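Local coordinates for amidohydrolase (Staphylococcus aureus, PDB 3NUR), which probably hydrolyses carbon-nitrogen bonds other than peptide bonds, as a putative metal-dependent amidohydrolase built on a TIM barrel that holds a calcium ion in this crystal, at residues E28-I36 with D70-R78; V130-N138 with F156-Q166. One frame throughout, in Å; residues are numbered along the deposited sequence.

Contact 1 (E28-I36 with D70-R78). With CA (calcium ion), chain B.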
# COMPACT_ATOMS: atom_id res chain seq x y z
N GLU A 28 -3.76 -0.51 -5.59
CA GLU A 28 -2.32 -0.23 -5.69
C GLU A 28 -2.03 0.14 -7.11
O GLU A 28 -1.58 -0.69 -7.89
CB GLU A 28 -1.48 -1.44 -5.21
CG GLU A 28 -0.04 -1.06 -4.89
CD GLU A 28 0.85 -2.27 -4.66
OE1 GLU A 28 1.84 -2.43 -5.41
OE2 GLU A 28 0.53 -3.09 -3.76
N GLU A 29 -2.41 1.36 -7.50
CA GLU A 29 -2.32 1.82 -8.89
C GLU A 29 -1.52 3.10 -8.85
O GLU A 29 -1.84 4.00 -8.05
CB GLU A 29 -3.76 2.02 -9.43
CG GLU A 29 -4.70 0.86 -9.03
CD GLU A 29 -4.23 -0.57 -9.29
OE1 GLU A 29 -3.69 -0.83 -10.38
OE2 GLU A 29 -4.40 -1.43 -8.39
N HIS A 30 -0.45 3.17 -9.66
CA HIS A 30 0.53 4.24 -9.55
C HIS A 30 0.57 5.28 -10.62
O HIS A 30 0.26 5.02 -11.78
CB HIS A 30 1.93 3.63 -9.38
CG HIS A 30 2.03 2.66 -8.23
ND1 HIS A 30 1.94 3.10 -6.91
CD2 HIS A 30 2.23 1.32 -8.24
CE1 HIS A 30 2.08 2.01 -6.16
NE2 HIS A 30 2.25 0.92 -6.91
N TYR A 31 1.06 6.45 -10.23
CA TYR A 31 1.31 7.55 -11.15
C TYR A 31 2.62 8.22 -10.75
O TYR A 31 3.03 8.13 -9.61
CB TYR A 31 0.15 8.58 -11.13
CG TYR A 31 0.17 9.50 -9.92
CD1 TYR A 31 -0.33 9.08 -8.70
CD2 TYR A 31 0.80 10.74 -9.98
CE1 TYR A 31 -0.27 9.89 -7.58
CE2 TYR A 31 0.89 11.56 -8.85
CZ TYR A 31 0.36 11.12 -7.65
OH TYR A 31 0.43 11.89 -6.53
N VAL A 32 3.24 8.95 -11.70
CA VAL A 32 4.39 9.80 -11.40
C VAL A 32 4.15 11.08 -12.17
O VAL A 32 3.32 11.09 -13.10
CB VAL A 32 5.80 9.19 -11.69
CG1 VAL A 32 6.01 7.87 -10.94
CG2 VAL A 32 6.06 9.02 -13.19
N ILE A 33 4.86 12.16 -11.78
CA ILE A 33 4.79 13.45 -12.47
C ILE A 33 6.20 13.73 -13.01
O ILE A 33 7.16 13.80 -12.24
CB ILE A 33 4.22 14.57 -11.58
CG1 ILE A 33 2.74 14.29 -11.25
CG2 ILE A 33 4.37 15.95 -12.26
CD1 ILE A 33 2.30 14.79 -9.94
N GLU A 34 6.31 13.85 -14.35
CA GLU A 34 7.59 14.07 -15.04
C GLU A 34 8.47 15.15 -14.41
O GLU A 34 9.64 14.89 -14.12
CB GLU A 34 7.37 14.33 -16.53
CG GLU A 34 8.63 14.21 -17.36
CD GLU A 34 8.42 14.57 -18.82
OE1 GLU A 34 7.96 13.70 -19.58
OE2 GLU A 34 8.68 15.74 -19.19
N ASP A 35 7.89 16.34 -14.14
CA ASP A 35 8.61 17.47 -13.53
C ASP A 35 9.12 17.16 -12.13
O ASP A 35 10.20 17.63 -11.77
CB ASP A 35 7.76 18.74 -13.57
CG ASP A 35 7.63 19.40 -14.95
OD1 ASP A 35 8.26 18.89 -15.92
OD2 ASP A 35 6.91 20.42 -15.06
N ILE A 36 8.38 16.32 -11.37
CA ILE A 36 8.78 15.90 -10.02
C ILE A 36 9.88 14.86 -10.16
O ILE A 36 10.84 14.89 -9.39
CB ILE A 36 7.58 15.42 -9.15
CG1 ILE A 36 6.61 16.60 -8.91
CG2 ILE A 36 8.04 14.79 -7.80
CD1 ILE A 36 5.38 16.27 -8.19
N ASP A 70 3.48 5.26 -16.37
CA ASP A 70 3.18 5.74 -15.02
C ASP A 70 2.97 7.25 -15.01
O ASP A 70 2.31 7.76 -14.12
CB ASP A 70 4.22 5.26 -13.99
CG ASP A 70 5.68 5.52 -14.31
OD1 ASP A 70 5.98 5.92 -15.47
OD2 ASP A 70 6.53 5.28 -13.43
N GLU A 71 3.46 7.98 -16.05
CA GLU A 71 3.28 9.44 -16.10
C GLU A 71 1.80 9.78 -16.12
O GLU A 71 1.04 9.22 -16.92
CB GLU A 71 4.00 10.06 -17.31
CG GLU A 71 5.49 10.24 -17.10
CD GLU A 71 6.30 10.21 -18.38
OE1 GLU A 71 6.33 11.24 -19.09
OE2 GLU A 71 6.89 9.15 -18.68
N LEU A 72 1.38 10.67 -15.21
CA LEU A 72 -0.02 11.06 -15.06
C LEU A 72 -0.68 11.54 -16.37
O LEU A 72 -1.89 11.36 -16.54
CB LEU A 72 -0.19 12.07 -13.91
CG LEU A 72 -1.61 12.24 -13.35
CD1 LEU A 72 -2.17 10.92 -12.79
CD2 LEU A 72 -1.66 13.33 -12.32
N SER A 73 0.13 12.04 -17.32
CA SER A 73 -0.34 12.49 -18.65
C SER A 73 -0.78 11.31 -19.56
O SER A 73 -1.47 11.54 -20.57
CB SER A 73 0.75 13.31 -19.34
OG SER A 73 1.87 12.50 -19.62
N HIS A 74 -0.40 10.07 -19.23
CA HIS A 74 -0.74 8.87 -20.01
C HIS A 74 -2.14 8.34 -19.65
O HIS A 74 -2.33 7.15 -19.35
CB HIS A 74 0.35 7.79 -19.85
CG HIS A 74 1.60 8.08 -20.63
ND1 HIS A 74 2.40 9.16 -20.33
CD2 HIS A 74 2.13 7.41 -21.68
CE1 HIS A 74 3.40 9.12 -21.20
NE2 HIS A 74 3.28 8.08 -22.03
N HIS A 75 -3.13 9.24 -19.74
CA HIS A 75 -4.53 9.01 -19.39
C HIS A 75 -5.21 7.93 -20.23
O HIS A 75 -5.89 7.05 -19.69
CB HIS A 75 -5.31 10.34 -19.48
CG HIS A 75 -6.78 10.18 -19.25
ND1 HIS A 75 -7.29 9.94 -17.98
CD2 HIS A 75 -7.81 10.21 -20.13
CE1 HIS A 75 -8.60 9.82 -18.14
NE2 HIS A 75 -8.96 10.00 -19.41
N ASP A 76 -5.08 8.03 -21.55
CA ASP A 76 -5.73 7.07 -22.44
C ASP A 76 -5.25 5.64 -22.25
O ASP A 76 -6.07 4.72 -22.28
CB ASP A 76 -5.61 7.53 -23.90
CG ASP A 76 -6.55 8.69 -24.16
OD1 ASP A 76 -7.77 8.44 -24.31
OD2 ASP A 76 -6.10 9.85 -24.11
N GLU A 77 -3.94 5.45 -22.01
CA GLU A 77 -3.40 4.11 -21.75
C GLU A 77 -3.99 3.55 -20.46
O GLU A 77 -4.36 2.38 -20.42
CB GLU A 77 -1.88 4.16 -21.64
CG GLU A 77 -1.19 4.21 -22.99
CD GLU A 77 0.28 4.55 -22.92
OE1 GLU A 77 1.05 3.76 -22.32
OE2 GLU A 77 0.67 5.60 -23.49
N ARG A 78 -4.14 4.40 -19.45
CA ARG A 78 -4.72 4.04 -18.14
C ARG A 78 -6.21 3.63 -18.29
O ARG A 78 -6.62 2.57 -17.80
CB ARG A 78 -4.55 5.21 -17.17
CG ARG A 78 -4.88 4.88 -15.71
CD ARG A 78 -4.57 6.04 -14.77
NE ARG A 78 -3.14 6.38 -14.77
CZ ARG A 78 -2.22 5.86 -13.95
NH1 ARG A 78 -2.56 4.92 -13.07
NH2 ARG A 78 -0.95 6.26 -14.04
CA CA B . 3.24 -1.15 -6.42
O HOH W 1 4.38 -3.01 -6.37
O HOH W 2 5.17 -0.35 -7.27
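R78 lays the end of its guanidinium group against the backbone carbonyl of H30. Both terminal nitrogens grip that one oxygen: R78 NH2 lies 2.8 Å from H30 O and R78 NH1 3.1 Å from it, with H30 O only 8° out of the guanidinium plane, so the group meets it edge-on. The arginine chain leaves its helix extended and turns at chi3 (-62°), which carries the charged end to the strand. Further along, the backbones pair through a single bridge between V32 and E71, closed by V32 N to D70 O and by L72 N to V32 O, each 2.9 Å. Y31 and L72 run alongside each other, pointing the same way, with L72 CD1 3.7 Å from Y31 CB. D70 crosses V32 at a slant, its carboxylate resting on both methyls, and D70 OD2 takes its hydrogen bond from outside, with Y319. E34 and E71 bring two carboxylates together, E34 OE1 to E71 OE1 being 3.0 Å, with planes 56° apart; these like charges should disfavour each other unless a proton is shared, and E34 is exposed to solvent. At the other end of 28-36, E28 OE1 (2.1 Å) and H30 NE2 (2.3 Å) bind the calcium ion with two waters, H192 and D316. One residue, H30, thus gives its ring to the metal and its carbonyl to R78. Metal ligands two residues apart on the first barrel strand are consistent with the amidohydrolase superfamily. Strand 24-31 lies in the parallel barrel beside strand 87-94, whose Q90 and L92 touch R78, while L118 and Y121 of helix 104-124 pack on Y31 and L72.

Contact 2 (V130-N138 with F156-Q166)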
# COMPACT_ATOMS: atom_id res chain seq x y z
N VAL A 130 -9.86 7.83 -7.26
CA VAL A 130 -9.85 8.24 -5.86
C VAL A 130 -8.35 8.46 -5.53
O VAL A 130 -7.50 7.72 -6.05
CB VAL A 130 -10.54 7.18 -4.95
CG1 VAL A 130 -10.24 7.42 -3.48
CG2 VAL A 130 -12.05 7.18 -5.17
N GLY A 131 -8.04 9.45 -4.72
CA GLY A 131 -6.63 9.70 -4.42
C GLY A 131 -6.16 9.24 -3.06
O GLY A 131 -6.90 9.31 -2.07
N PHE A 132 -4.90 8.78 -3.02
CA PHE A 132 -4.19 8.45 -1.79
C PHE A 132 -3.08 9.48 -1.68
O PHE A 132 -2.44 9.82 -2.69
CB PHE A 132 -3.63 7.00 -1.80
CG PHE A 132 -4.51 5.93 -1.15
CD1 PHE A 132 -5.75 6.25 -0.62
CD2 PHE A 132 -4.10 4.60 -1.13
CE1 PHE A 132 -6.56 5.26 -0.02
CE2 PHE A 132 -4.91 3.61 -0.54
CZ PHE A 132 -6.12 3.96 0.03
N ALA A 133 -2.89 10.01 -0.47
CA ALA A 133 -1.87 11.04 -0.19
C ALA A 133 -0.44 10.51 -0.29
O ALA A 133 -0.17 9.35 0.05
CB ALA A 133 -2.08 11.59 1.20
N THR A 134 0.47 11.38 -0.76
CA THR A 134 1.92 11.17 -0.80
C THR A 134 2.44 12.10 0.30
O THR A 134 2.14 13.30 0.30
CB THR A 134 2.52 11.41 -2.19
OG1 THR A 134 1.87 10.52 -3.10
CG2 THR A 134 4.03 11.17 -2.22
N LEU A 135 3.13 11.53 1.31
CA LEU A 135 3.52 12.28 2.50
C LEU A 135 5.00 12.43 2.71
O LEU A 135 5.72 11.45 2.56
CB LEU A 135 2.91 11.63 3.76
CG LEU A 135 1.39 11.39 3.75
CD1 LEU A 135 0.97 10.60 4.95
CD2 LEU A 135 0.62 12.71 3.65
N PRO A 136 5.47 13.59 3.21
CA PRO A 136 6.90 13.74 3.51
C PRO A 136 7.22 13.10 4.88
O PRO A 136 7.40 13.79 5.87
CB PRO A 136 7.10 15.26 3.49
CG PRO A 136 5.77 15.81 3.98
CD PRO A 136 4.72 14.85 3.48
N ILE A 137 7.26 11.76 4.93
CA ILE A 137 7.45 11.00 6.19
C ILE A 137 8.66 11.40 7.05
O ILE A 137 8.61 11.27 8.28
CB ILE A 137 7.35 9.47 5.98
CG1 ILE A 137 8.52 8.95 5.10
CG2 ILE A 137 5.93 9.08 5.45
CD1 ILE A 137 8.63 7.43 4.95
N ASN A 138 9.72 11.89 6.39
CA ASN A 138 10.94 12.34 7.07
C ASN A 138 10.73 13.63 7.85
O ASN A 138 11.59 14.00 8.64
CB ASN A 138 12.12 12.37 6.12
CG ASN A 138 12.53 10.97 5.69
OD1 ASN A 138 12.57 10.63 4.49
ND2 ASN A 138 12.74 10.11 6.68
N PHE A 156 -9.11 13.28 -0.73
CA PHE A 156 -8.40 12.00 -0.79
C PHE A 156 -8.98 11.06 0.28
O PHE A 156 -9.68 11.50 1.20
CB PHE A 156 -6.87 12.20 -0.64
CG PHE A 156 -6.14 12.78 -1.85
CD1 PHE A 156 -6.85 13.27 -2.95
CD2 PHE A 156 -4.76 12.90 -1.85
CE1 PHE A 156 -6.18 13.83 -4.03
CE2 PHE A 156 -4.09 13.46 -2.94
CZ PHE A 156 -4.80 13.93 -4.02
N LYS A 157 -8.69 9.76 0.16
CA LYS A 157 -9.28 8.73 1.01
C LYS A 157 -8.31 7.83 1.77
O LYS A 157 -8.71 6.78 2.28
CB LYS A 157 -10.27 7.89 0.17
CG LYS A 157 -11.45 8.69 -0.43
CD LYS A 157 -12.48 9.11 0.59
CE LYS A 157 -13.71 9.73 -0.03
NZ LYS A 157 -14.95 9.26 0.65
N GLY A 158 -7.07 8.29 1.89
CA GLY A 158 -6.02 7.62 2.65
C GLY A 158 -4.65 8.10 2.21
O GLY A 158 -4.53 9.14 1.57
N ALA A 159 -3.62 7.34 2.55
CA ALA A 159 -2.27 7.66 2.15
C ALA A 159 -1.58 6.36 1.78
O ALA A 159 -1.93 5.31 2.32
CB ALA A 159 -1.51 8.30 3.31
N LEU A 160 -0.62 6.44 0.86
CA LEU A 160 0.21 5.27 0.56
C LEU A 160 1.63 5.73 0.90
O LEU A 160 2.05 6.78 0.41
CB LEU A 160 0.10 4.79 -0.89
CG LEU A 160 1.01 3.58 -1.27
CD1 LEU A 160 0.31 2.65 -2.26
CD2 LEU A 160 2.36 4.05 -1.85
N ILE A 161 2.35 4.94 1.72
CA ILE A 161 3.71 5.24 2.17
C ILE A 161 4.64 4.17 1.65
O ILE A 161 4.41 2.98 1.87
CB ILE A 161 3.82 5.31 3.73
CG1 ILE A 161 2.95 6.46 4.31
CG2 ILE A 161 5.33 5.42 4.18
CD1 ILE A 161 2.86 6.51 5.83
N MSE A 162 5.69 4.60 0.95
CA MSE A 162 6.67 3.66 0.41
C MSE A 162 7.90 3.59 1.29
O MSE A 162 8.48 4.61 1.64
CB MSE A 162 7.06 4.07 -1.02
CG MSE A 162 6.17 3.43 -2.07
SE MSE A 162 6.48 4.14 -3.84
CE MSE A 162 8.40 4.78 -3.62
N GLY A 163 8.31 2.37 1.59
CA GLY A 163 9.52 2.13 2.37
C GLY A 163 9.44 2.60 3.79
O GLY A 163 8.44 2.39 4.48
N ARG A 164 10.52 3.23 4.24
CA ARG A 164 10.65 3.65 5.61
C ARG A 164 11.33 5.02 5.71
O ARG A 164 11.74 5.61 4.70
CB ARG A 164 11.39 2.56 6.43
CG ARG A 164 12.87 2.42 6.13
CD ARG A 164 13.34 0.98 5.94
NE ARG A 164 12.79 0.31 4.75
CZ ARG A 164 13.31 0.36 3.53
NH1 ARG A 164 12.75 -0.32 2.54
NH2 ARG A 164 14.38 1.11 3.27
N ALA A 165 11.46 5.52 6.93
CA ALA A 165 12.11 6.80 7.16
C ALA A 165 13.64 6.65 7.05
O ALA A 165 14.17 5.54 7.12
CB ALA A 165 11.72 7.31 8.54
N GLN A 166 14.36 7.77 6.91
CA GLN A 166 15.83 7.78 6.82
C GLN A 166 16.46 7.17 8.08
O GLN A 166 17.56 6.63 8.01
CB GLN A 166 16.32 9.23 6.61
CG GLN A 166 17.78 9.37 6.18
CD GLN A 166 18.20 10.81 5.95
OE1 GLN A 166 18.80 11.14 4.92
NE2 GLN A 166 17.92 11.69 6.91
O HOH W 3 1.67 7.89 -2.28
O HOH W 4 3.74 8.78 1.28
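G131, A133 and their partners join the two backbones in a parallel sense: K157 N donates to G131 O (2.9 Å), A133 N to G158 O (2.8 Å, 178° at the hydrogen) and L160 N to A133 O (3.1 Å). A133 and A159 form the single bridge, their CA atoms 4.1 Å apart. Beyond it the chains part, and water 4 bridges them, accepting from L135 N and donating to L160 O; water 3 instead donates to both T134 OG1 and L160 O. Helix 140-152 connects the segments, so the neighbouring barrel strands 129-131 and 159-162 with that helix make a beta-alpha-beta crossover of the TIM barrel. G131 CA lies over one face of the F156 ring, 4.1 Å from the centroid and 21° off the normal; the glycine lets the ring lie close against its backbone. The F132 ring lies against the partner backbone, A159 N over one face near the rim and K157 O at its edge, with F132 CD1 beside G158 N. On the helix side, A159 CB meets L135 CD1 at 3.8 Å, and F147 of helix 140-152 touches both residues. Farther on, I137 crosses I161 obliquely, CG2 to CG2 at 3.9 Å. With chi1 at 66°, CG1 of I137 sits between its own N and C, and CD1 reaches the carbonyl of R164.

Contact 2 is buried, centred about 9 Å from the middle of the chain, whereas contact 1 is only partly buried, its centre about 17 Å out. Both lie on the barrel wall: contact 1 on strand 24-31, contact 2 on 129-131 and 159-162, with strand 87-94 between 24-31 and 129-131. Their centres are 17 Å apart, yet they touch in packing, Y31 OH to T134 OG1 at 4.0 Å. Charged groups and two calcium ligands mark contact 1; contact 2 rests on three backbone hydrogen bonds, apolar side chains and bridging waters, and approaches the ion through the side chain of L160, about 6 Å away.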